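Lipocalin allergen (Canis lupus familiaris, PDB 4ODD) is a secreted dog dander allergen of the lipocalin family that probably binds small molecules within its beta-barrel. Local coordinates at residues Val7-Trp15 with Ile89-Leu97; Pro33-Ile41 with Ile146-Asn156. All blocks are in the same frame, centred on the assembly; numbering follows the deposited sequence.

Contact 1. Residues Val7-Trp15 with Ile89-Leu97; sequences VLTQVSGPW and IIDMTPNAL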
loop_
_atom_site.group_PDB
_atom_site.type_symbol
_atom_site.label_atom_id
_atom_site.label_comp_id
_atom_site.label_asym_id
_atom_site.label_seq_id
_atom_site.Cartn_x
_atom_site.Cartn_y
_atom_site.Cartn_z
ATOM N N VAL A 7 5.795 15.068 -2.989
ATOM C CA VAL A 7 5.008 13.991 -2.425
ATOM C C VAL A 7 5.713 13.329 -1.231
ATOM O O VAL A 7 5.159 13.279 -0.138
ATOM C CB VAL A 7 4.593 12.965 -3.532
ATOM C CG1 VAL A 7 5.281 11.633 -3.338
ATOM C CG2 VAL A 7 3.060 12.804 -3.596
ATOM N N LEU A 8 6.944 12.866 -1.423
ATOM C CA LEU A 8 7.662 12.131 -0.381
ATOM C C LEU A 8 7.799 12.881 0.942
ATOM O O LEU A 8 7.927 12.260 2.007
ATOM C CB LEU A 8 9.047 11.695 -0.877
ATOM C CG LEU A 8 9.120 10.482 -1.812
ATOM C CD1 LEU A 8 10.544 10.284 -2.315
ATOM C CD2 LEU A 8 8.599 9.201 -1.143
ATOM N N THR A 9 7.774 14.205 0.899
ATOM C CA THR A 9 7.967 14.958 2.131
ATOM C C THR A 9 6.726 14.873 2.999
ATOM O O THR A 9 6.800 14.551 4.194
ATOM C CB THR A 9 8.252 16.446 1.859
ATOM O OG1 THR A 9 9.225 16.578 0.811
ATOM C CG2 THR A 9 8.765 17.117 3.129
ATOM N N GLN A 10 5.588 15.142 2.365
ATOM C CA GLN A 10 4.321 15.328 3.051
ATOM C C GLN A 10 3.628 14.044 3.495
ATOM O O GLN A 10 2.572 14.107 4.115
ATOM C CB GLN A 10 3.365 16.116 2.152
ATOM C CG GLN A 10 3.805 17.540 1.877
ATOM C CD GLN A 10 3.988 18.348 3.158
ATOM O OE1 GLN A 10 5.075 18.365 3.744
ATOM N NE2 GLN A 10 2.920 19.018 3.602
ATOM N N VAL A 11 4.188 12.884 3.173
ATOM C CA VAL A 11 3.417 11.656 3.361
ATOM C C VAL A 11 3.489 11.110 4.773
ATOM O O VAL A 11 2.649 10.306 5.175
ATOM C CB VAL A 11 3.811 10.531 2.375
ATOM C CG1 VAL A 11 4.050 11.105 1.015
ATOM C CG2 VAL A 11 5.046 9.810 2.850
ATOM N N SER A 12 4.493 11.537 5.524
ATOM C CA SER A 12 4.658 11.018 6.864
ATOM C C SER A 12 3.403 11.241 7.675
ATOM O O SER A 12 2.763 12.288 7.567
ATOM C CB SER A 12 5.850 11.662 7.540
ATOM O OG SER A 12 7.032 11.005 7.118
ATOM N N GLY A 13 3.041 10.237 8.466
ATOM C CA GLY A 13 1.857 10.328 9.304
ATOM C C GLY A 13 0.889 9.174 9.148
ATOM O O GLY A 13 1.195 8.148 8.535
ATOM N N PRO A 14 -0.307 9.340 9.700
ATOM C CA PRO A 14 -1.255 8.227 9.757
ATOM C C PRO A 14 -1.872 7.965 8.385
ATOM O O PRO A 14 -2.008 8.891 7.562
ATOM C CB PRO A 14 -2.316 8.733 10.740
ATOM C CG PRO A 14 -2.312 10.231 10.553
ATOM C CD PRO A 14 -0.857 10.588 10.271
ATOM N N TRP A 15 -2.224 6.702 8.131
ATOM C CA TRP A 15 -2.927 6.334 6.920
ATOM C C TRP A 15 -3.817 5.149 7.204
ATOM O O TRP A 15 -3.510 4.328 8.077
ATOM C CB TRP A 15 -1.933 5.966 5.831
ATOM C CG TRP A 15 -1.203 7.133 5.299
ATOM C CD1 TRP A 15 0.099 7.459 5.537
ATOM C CD2 TRP A 15 -1.724 8.150 4.441
ATOM N NE1 TRP A 15 0.427 8.613 4.874
ATOM C CE2 TRP A 15 -0.675 9.059 4.191
ATOM C CE3 TRP A 15 -2.977 8.382 3.858
ATOM C CZ2 TRP A 15 -0.836 10.187 3.382
ATOM C CZ3 TRP A 15 -3.140 9.504 3.060
ATOM C CH2 TRP A 15 -2.073 10.395 2.830
ATOM N N ILE A 89 4.959 5.891 -4.734
ATOM C CA ILE A 89 3.784 6.706 -4.524
ATOM C C ILE A 89 3.385 7.248 -5.885
ATOM O O ILE A 89 4.171 7.924 -6.540
ATOM C CB ILE A 89 4.100 7.880 -3.611
ATOM C CG1 ILE A 89 4.810 7.385 -2.354
ATOM C CG2 ILE A 89 2.825 8.638 -3.252
ATOM C CD1 ILE A 89 4.048 6.319 -1.644
ATOM N N ILE A 90 2.175 6.947 -6.323
ATOM C CA ILE A 90 1.706 7.441 -7.608
ATOM C C ILE A 90 1.144 8.861 -7.480
ATOM O O ILE A 90 1.247 9.663 -8.406
ATOM C CB ILE A 90 0.606 6.530 -8.194
ATOM C CG1 ILE A 90 1.118 5.095 -8.371
ATOM C CG2 ILE A 90 0.104 7.087 -9.504
ATOM C CD1 ILE A 90 2.391 5.014 -9.166
ATOM N N ASP A 91 0.555 9.172 -6.328
ATOM C CA ASP A 91 -0.193 10.420 -6.180
ATOM C C ASP A 91 -0.523 10.719 -4.720
ATOM O O ASP A 91 -0.764 9.810 -3.929
ATOM C CB ASP A 91 -1.494 10.326 -6.991
ATOM C CG ASP A 91 -1.930 11.666 -7.554
ATOM O OD1 ASP A 91 -1.063 12.422 -8.044
ATOM O OD2 ASP A 91 -3.141 11.959 -7.507
ATOM N N MET A 92 -0.535 11.995 -4.358
ATOM C CA MET A 92 -0.957 12.373 -3.011
ATOM C C MET A 92 -1.748 13.676 -2.954
ATOM O O MET A 92 -1.315 14.704 -3.481
ATOM C CB MET A 92 0.230 12.472 -2.052
ATOM C CG MET A 92 -0.186 12.777 -0.614
ATOM S SD MET A 92 1.121 13.464 0.428
ATOM C CE MET A 92 1.331 15.103 -0.282
ATOM N N THR A 93 -2.915 13.606 -2.316
ATOM C CA THR A 93 -3.671 14.780 -1.885
ATOM C C THR A 93 -3.455 14.845 -0.372
ATOM O O THR A 93 -2.687 14.046 0.161
ATOM C CB THR A 93 -5.170 14.661 -2.268
ATOM O OG1 THR A 93 -5.952 14.283 -1.128
ATOM C CG2 THR A 93 -5.368 13.629 -3.381
ATOM N N PRO A 94 -4.093 15.796 0.335
ATOM C CA PRO A 94 -3.867 15.811 1.790
ATOM C C PRO A 94 -4.750 14.778 2.487
ATOM O O PRO A 94 -4.476 14.348 3.615
ATOM C CB PRO A 94 -4.289 17.230 2.205
ATOM C CG PRO A 94 -4.553 17.977 0.921
ATOM C CD PRO A 94 -4.908 16.943 -0.096
ATOM N N ASN A 95 -5.811 14.392 1.785
ATOM C CA ASN A 95 -6.731 13.359 2.229
ATOM C C ASN A 95 -6.356 11.958 1.714
ATOM O O ASN A 95 -6.726 10.954 2.313
ATOM C CB ASN A 95 -8.154 13.728 1.782
ATOM C CG ASN A 95 -9.191 12.711 2.221
ATOM O OD1 ASN A 95 -9.643 12.726 3.371
ATOM N ND2 ASN A 95 -9.583 11.824 1.302
ATOM N N ALA A 96 -5.613 11.884 0.613
ATOM C CA ALA A 96 -5.425 10.593 -0.049
ATOM C C ALA A 96 -3.979 10.223 -0.452
ATOM O O ALA A 96 -3.070 11.060 -0.446
ATOM C CB ALA A 96 -6.376 10.481 -1.247
ATOM N N LEU A 97 -3.792 8.953 -0.807
ATOM C CA LEU A 97 -2.483 8.413 -1.137
ATOM C C LEU A 97 -2.642 7.186 -2.036
ATOM O O LEU A 97 -3.265 6.201 -1.649
ATOM C CB LEU A 97 -1.753 8.026 0.147
ATOM C CG LEU A 97 -0.279 7.677 0.008
ATOM C CD1 LEU A 97 0.481 8.920 -0.397
ATOM C CD2 LEU A 97 0.255 7.122 1.316
#

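Contact 2. Residues Pro33-Ile41 with Ile146-Asn156; sequences PFRIYLRGI and IYLGDTDNCPN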
loop_
_atom_site.group_PDB
_atom_site.type_symbol
_atom_site.label_atom_id
_atom_site.label_comp_id
_atom_site.label_asym_id
_atom_site.label_seq_id
_atom_site.Cartn_x
_atom_site.Cartn_y
_atom_site.Cartn_z
ATOM N N PRO A 33 -0.924 -11.794 2.236
ATOM C CA PRO A 33 0.027 -10.911 2.916
ATOM C C PRO A 33 -0.116 -9.457 2.471
ATOM O O PRO A 33 0.477 -8.571 3.075
ATOM C CB PRO A 33 1.395 -11.479 2.512
ATOM C CG PRO A 33 1.153 -12.170 1.207
ATOM C CD PRO A 33 -0.272 -12.701 1.279
ATOM N N PHE A 34 -0.901 -9.217 1.432
ATOM C CA PHE A 34 -1.065 -7.857 0.956
ATOM C C PHE A 34 -2.450 -7.331 1.225
ATOM O O PHE A 34 -2.818 -6.253 0.753
ATOM C CB PHE A 34 -0.628 -7.713 -0.508
ATOM C CG PHE A 34 0.865 -7.782 -0.676
ATOM C CD1 PHE A 34 1.646 -6.641 -0.530
ATOM C CD2 PHE A 34 1.498 -8.998 -0.919
ATOM C CE1 PHE A 34 3.034 -6.698 -0.660
ATOM C CE2 PHE A 34 2.872 -9.071 -1.044
ATOM C CZ PHE A 34 3.648 -7.913 -0.914
ATOM N N ARG A 35 -3.209 -8.095 2.004
ATOM C CA ARG A 35 -4.414 -7.567 2.624
ATOM C C ARG A 35 -3.963 -6.681 3.799
ATOM O O ARG A 35 -4.023 -7.071 4.967
ATOM C CB ARG A 35 -5.338 -8.705 3.080
ATOM C CG ARG A 35 -6.782 -8.284 3.338
ATOM C CD ARG A 35 -7.664 -9.484 3.618
ATOM N NE ARG A 35 -9.020 -9.107 4.010
ATOM C CZ ARG A 35 -10.046 -8.996 3.168
ATOM N NH1 ARG A 35 -9.878 -9.225 1.872
ATOM N NH2 ARG A 35 -11.246 -8.647 3.623
ATOM N N ILE A 36 -3.491 -5.488 3.455
ATOM C CA ILE A 36 -2.754 -4.624 4.365
ATOM C C ILE A 36 -3.614 -3.528 4.972
ATOM O O ILE A 36 -4.272 -2.751 4.263
ATOM C CB ILE A 36 -1.599 -3.918 3.630
ATOM C CG1 ILE A 36 -0.606 -4.936 3.097
ATOM C CG2 ILE A 36 -0.895 -2.946 4.564
ATOM C CD1 ILE A 36 -0.108 -5.848 4.152
ATOM N N TYR A 37 -3.597 -3.438 6.290
ATOM C CA TYR A 37 -4.292 -2.341 6.940
ATOM C C TYR A 37 -3.264 -1.366 7.444
ATOM O O TYR A 37 -2.564 -1.620 8.427
ATOM C CB TYR A 37 -5.186 -2.847 8.066
ATOM C CG TYR A 37 -6.311 -3.709 7.543
ATOM C CD1 TYR A 37 -7.475 -3.128 7.028
ATOM C CD2 TYR A 37 -6.215 -5.100 7.548
ATOM C CE1 TYR A 37 -8.523 -3.912 6.547
ATOM C CE2 TYR A 37 -7.253 -5.882 7.075
ATOM C CZ TYR A 37 -8.398 -5.286 6.572
ATOM O OH TYR A 37 -9.409 -6.086 6.100
ATOM N N LEU A 38 -3.149 -0.257 6.737
ATOM C CA LEU A 38 -2.195 0.760 7.125
ATOM C C LEU A 38 -2.525 1.410 8.436
ATOM O O LEU A 38 -3.699 1.577 8.796
ATOM C CB LEU A 38 -2.036 1.800 6.030
ATOM C CG LEU A 38 -0.700 1.370 5.422
ATOM C CD1 LEU A 38 -0.793 1.201 3.910
ATOM C CD2 LEU A 38 0.448 2.296 5.851
ATOM N N ARG A 39 -1.471 1.749 9.162
ATOM C CA ARG A 39 -1.615 2.581 10.345
ATOM C C ARG A 39 -0.886 3.886 10.106
ATOM O O ARG A 39 -1.429 4.962 10.363
ATOM C CB ARG A 39 -1.091 1.876 11.592
ATOM C CG ARG A 39 -2.013 0.737 12.067
ATOM C CD ARG A 39 -3.391 1.271 12.456
ATOM N NE ARG A 39 -4.293 0.223 12.901
ATOM C CZ ARG A 39 -5.242 -0.315 12.145
ATOM N NH1 ARG A 39 -5.412 0.092 10.897
ATOM N NH2 ARG A 39 -6.021 -1.267 12.633
ATOM N N GLY A 40 0.340 3.804 9.591
ATOM C CA GLY A 40 1.073 5.017 9.303
ATOM C C GLY A 40 2.342 4.827 8.512
ATOM O O GLY A 40 2.845 3.718 8.347
ATOM N N ILE A 41 2.866 5.933 8.012
ATOM C CA ILE A 41 4.136 5.918 7.319
ATOM C C ILE A 41 5.096 6.966 7.863
ATOM O O ILE A 41 4.701 8.102 8.158
ATOM C CB ILE A 41 3.925 6.169 5.839
ATOM C CG1 ILE A 41 3.127 5.011 5.244
ATOM C CG2 ILE A 41 5.263 6.348 5.145
ATOM C CD1 ILE A 41 2.536 5.316 3.883
ATOM N N ILE A 146 -10.605 -4.660 -4.186
ATOM C CA ILE A 146 -11.245 -4.960 -2.902
ATOM C C ILE A 146 -11.292 -3.735 -1.987
ATOM O O ILE A 146 -10.295 -3.017 -1.830
ATOM C CB ILE A 146 -10.506 -6.075 -2.168
ATOM C CG1 ILE A 146 -10.557 -7.359 -2.978
ATOM C CG2 ILE A 146 -11.098 -6.301 -0.794
ATOM C CD1 ILE A 146 -9.712 -8.446 -2.381
ATOM N N TYR A 147 -12.456 -3.499 -1.385
ATOM C CA TYR A 147 -12.609 -2.402 -0.431
ATOM C C TYR A 147 -12.303 -2.914 0.984
ATOM O O TYR A 147 -12.875 -3.917 1.438
ATOM C CB TYR A 147 -14.013 -1.786 -0.540
ATOM C CG TYR A 147 -14.293 -0.708 0.481
ATOM C CD1 TYR A 147 -13.640 0.517 0.425
ATOM C CD2 TYR A 147 -15.203 -0.917 1.510
ATOM C CE1 TYR A 147 -13.887 1.502 1.373
ATOM C CE2 TYR A 147 -15.450 0.060 2.460
ATOM C CZ TYR A 147 -14.795 1.270 2.390
ATOM O OH TYR A 147 -15.055 2.248 3.341
ATOM N N LEU A 148 -11.360 -2.261 1.660
ATOM C CA LEU A 148 -10.945 -2.715 2.992
ATOM C C LEU A 148 -11.320 -1.707 4.041
ATOM O O LEU A 148 -11.140 -1.959 5.233
ATOM C CB LEU A 148 -9.443 -2.964 3.052
ATOM C CG LEU A 148 -8.921 -4.128 2.213
ATOM C CD1 LEU A 148 -7.382 -4.236 2.340
ATOM C CD2 LEU A 148 -9.617 -5.418 2.632
ATOM N N GLY A 149 -11.846 -0.570 3.582
ATOM C CA GLY A 149 -12.289 0.504 4.453
ATOM C C GLY A 149 -13.186 0.110 5.619
ATOM O O GLY A 149 -13.157 0.764 6.668
ATOM N N ASP A 150 -13.978 -0.948 5.457
ATOM C CA ASP A 150 -14.976 -1.301 6.471
ATOM C C ASP A 150 -14.705 -2.610 7.218
ATOM O O ASP A 150 -15.560 -3.087 7.973
ATOM C CB ASP A 150 -16.367 -1.370 5.839
ATOM C CG ASP A 150 -16.458 -2.437 4.758
ATOM O OD1 ASP A 150 -15.487 -3.223 4.614
ATOM O OD2 ASP A 150 -17.493 -2.478 4.055
ATOM N N THR A 151 -13.532 -3.192 6.999
ATOM C CA THR A 151 -13.162 -4.438 7.664
ATOM C C THR A 151 -11.922 -4.283 8.538
ATOM O O THR A 151 -11.296 -5.282 8.933
ATOM C CB THR A 151 -12.936 -5.581 6.659
ATOM O OG1 THR A 151 -12.065 -5.147 5.603
ATOM C CG2 THR A 151 -14.258 -5.994 6.056
ATOM N N ASP A 152 -11.574 -3.033 8.838
ATOM C CA ASP A 152 -10.397 -2.766 9.644
ATOM C C ASP A 152 -10.734 -2.900 11.115
ATOM O O ASP A 152 -10.978 -1.908 11.790
ATOM C CB ASP A 152 -9.832 -1.379 9.355
ATOM C CG ASP A 152 -8.411 -1.221 9.860
ATOM O OD1 ASP A 152 -7.935 -2.159 10.560
ATOM O OD2 ASP A 152 -7.786 -0.164 9.564
ATOM N N ASN A 153 -10.731 -4.133 11.604
ATOM C CA ASN A 153 -11.090 -4.403 12.981
ATOM C C ASN A 153 -9.870 -4.575 13.872
ATOM O O ASN A 153 -9.986 -5.033 15.008
ATOM C CB ASN A 153 -11.977 -5.651 13.056
ATOM C CG ASN A 153 -11.264 -6.911 12.574
ATOM O OD1 ASN A 153 -10.516 -7.542 13.320
ATOM N ND2 ASN A 153 -11.499 -7.279 11.324
ATOM N N CYS A 154 -8.701 -4.214 13.357
ATOM C CA CYS A 154 -7.466 -4.361 14.123
ATOM C C CYS A 154 -7.214 -3.161 15.042
ATOM O O CYS A 154 -7.777 -2.084 14.825
ATOM C CB CYS A 154 -6.282 -4.606 13.185
ATOM S SG CYS A 154 -6.334 -6.217 12.371
ATOM N N PRO A 155 -6.368 -3.346 16.073
ATOM C CA PRO A 155 -6.133 -2.315 17.094
ATOM C C PRO A 155 -5.795 -0.961 16.490
ATOM O O PRO A 155 -4.998 -0.896 15.564
ATOM C CB PRO A 155 -4.917 -2.853 17.853
ATOM C CG PRO A 155 -5.015 -4.330 17.696
ATOM C CD PRO A 155 -5.519 -4.532 16.296
ATOM N N ASN A 156 -6.413 0.092 16.999
ATOM C CA ASN A 156 -6.109 1.453 16.581
ATOM C C ASN A 156 -6.614 1.814 15.188
ATOM O O ASN A 156 -5.965 2.588 14.483
ATOM C CB ASN A 156 -4.605 1.716 16.689
ATOM C CG ASN A 156 -4.066 1.412 18.071
ATOM O OD1 ASN A 156 -4.585 1.902 19.070
ATOM N ND2 ASN A 156 -3.034 0.586 18.139
#

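Contact 1. Residues Val7-Trp15 with Ile89-Leu97
The closed end of the lipocalin barrel is formed here, where the short N-terminal helix and the Gly-Pro-Trp start of strand 13-22 pack on the hairpin of strands 84-92 and 96-104. Trp15, the tryptophan of the lipocalin Gly-X-Trp motif, lies across Leu97 at about a right angle. Leu97 CB sits over the face of the six-membered ring, 3.7 Å from its centroid, a CH-pi contact, and Leu97 CD2 rests on the same ring system at 3.6 Å from Trp15 CE2. The indole is fixed in its rotation by Trp15 NE1, which gives a nearly straight bond (161°) to Val11 O at 2.8 Å, in the carbonyl plane and close to the ring plane. Arg119 adds a cation-pi contact to Trp15 and bonds Pro14 O. Met92 meets the helix: its CG stands anti to the backbone N (chi1 -176°), which carries the thioether across Gln10 at about a right angle, with Met92 SD 3.8 Å from Val11 CG1 and CE against Gln10 CB. The two branches of Val7 divide between Met92 and Ile89, CG2 on Met92 CB and CG1 3.9 Å from Ile89 CG2. Thr93 OG1 accepts from the backbone N of Asn95 and Ala96, an ST turn and ST motif that shape the hairpin loop. Side chains meet across the segments through apolar and CH-pi contacts, and the polar N-H of the buried indole is satisfied within its own segment.

Contact 2. Residues Pro33-Ile41 with Ile146-Asn156
Arg39 and Asp152 form the salt bridge at the heart of this contact, meeting end-on with one guanidinium nitrogen for each carboxylate oxygen. Asp152 OD2 takes Arg39 NH1 on its syn lone pair at 2.7 Å, and Arg39 NH2 lies 3.0 Å from Asp152 OD1; the two planes are turned 38° apart. The other edge of the guanidinium grips one carbonyl: Arg39 NE reaches Pro155 O at 3.0 Å and Arg39 NH2 reaches it too, both from the same face of the carbonyl plane. The chain bends at chi2 (-62°), bringing the guanidinium beside its own strand, where Arg39 NH1 also bonds Leu38 O, so all three nitrogens are engaged and the group's rotation is fixed. Farther along the strand, Tyr37 OH and Thr151 OG1 share a hydrogen bond of 2.9 Å, with Thr151 OG1 at the edge of the ring, in its plane. Asp152 slides past the same ring, its CG 3.5 Å from Tyr37 CD1, the carboxylate and ring planes 27° apart. Leu148 packs between Tyr37 and Arg35: its CB touches Tyr37 CE1, while Arg35, extended from CG to NE, lays the face of its guanidinium against Leu148 CD2, with Arg35 CZ 3.6 Å away. Cys154 carries the disulfide to Cys62, which ties the C-terminal tail to strand 62-71. The tail thus runs along the outside of strand 36-44, which pairs with strands 13-22 and 49-57, while Leu148 also reaches Thr17 and Val20 of strand 13-22.

How the contacts relate
From the N terminus, the chain passes through helix 6-10 into strand 13-22, then through strand 36-44 and round the barrel to the hairpin at 89-97, where contact 1 closes a loop of 73 intervening residues. Contact 2 opens inside that loop, at 33-41, and closes beyond it, at 146-156, so the two cross rather than nest. Their centres lie about 17 Å apart, yet they meet where strands 13-22 and 36-44 pair: Gly13 N lies 2.7 Å from Ile41 O, and Trp15 N lies 2.9 Å from Arg39 O, both probable hydrogen bonds. Contact 1 joins the N-terminal segment to the hairpin, whereas contact 2 lays the C-terminal tail against the barrel wall.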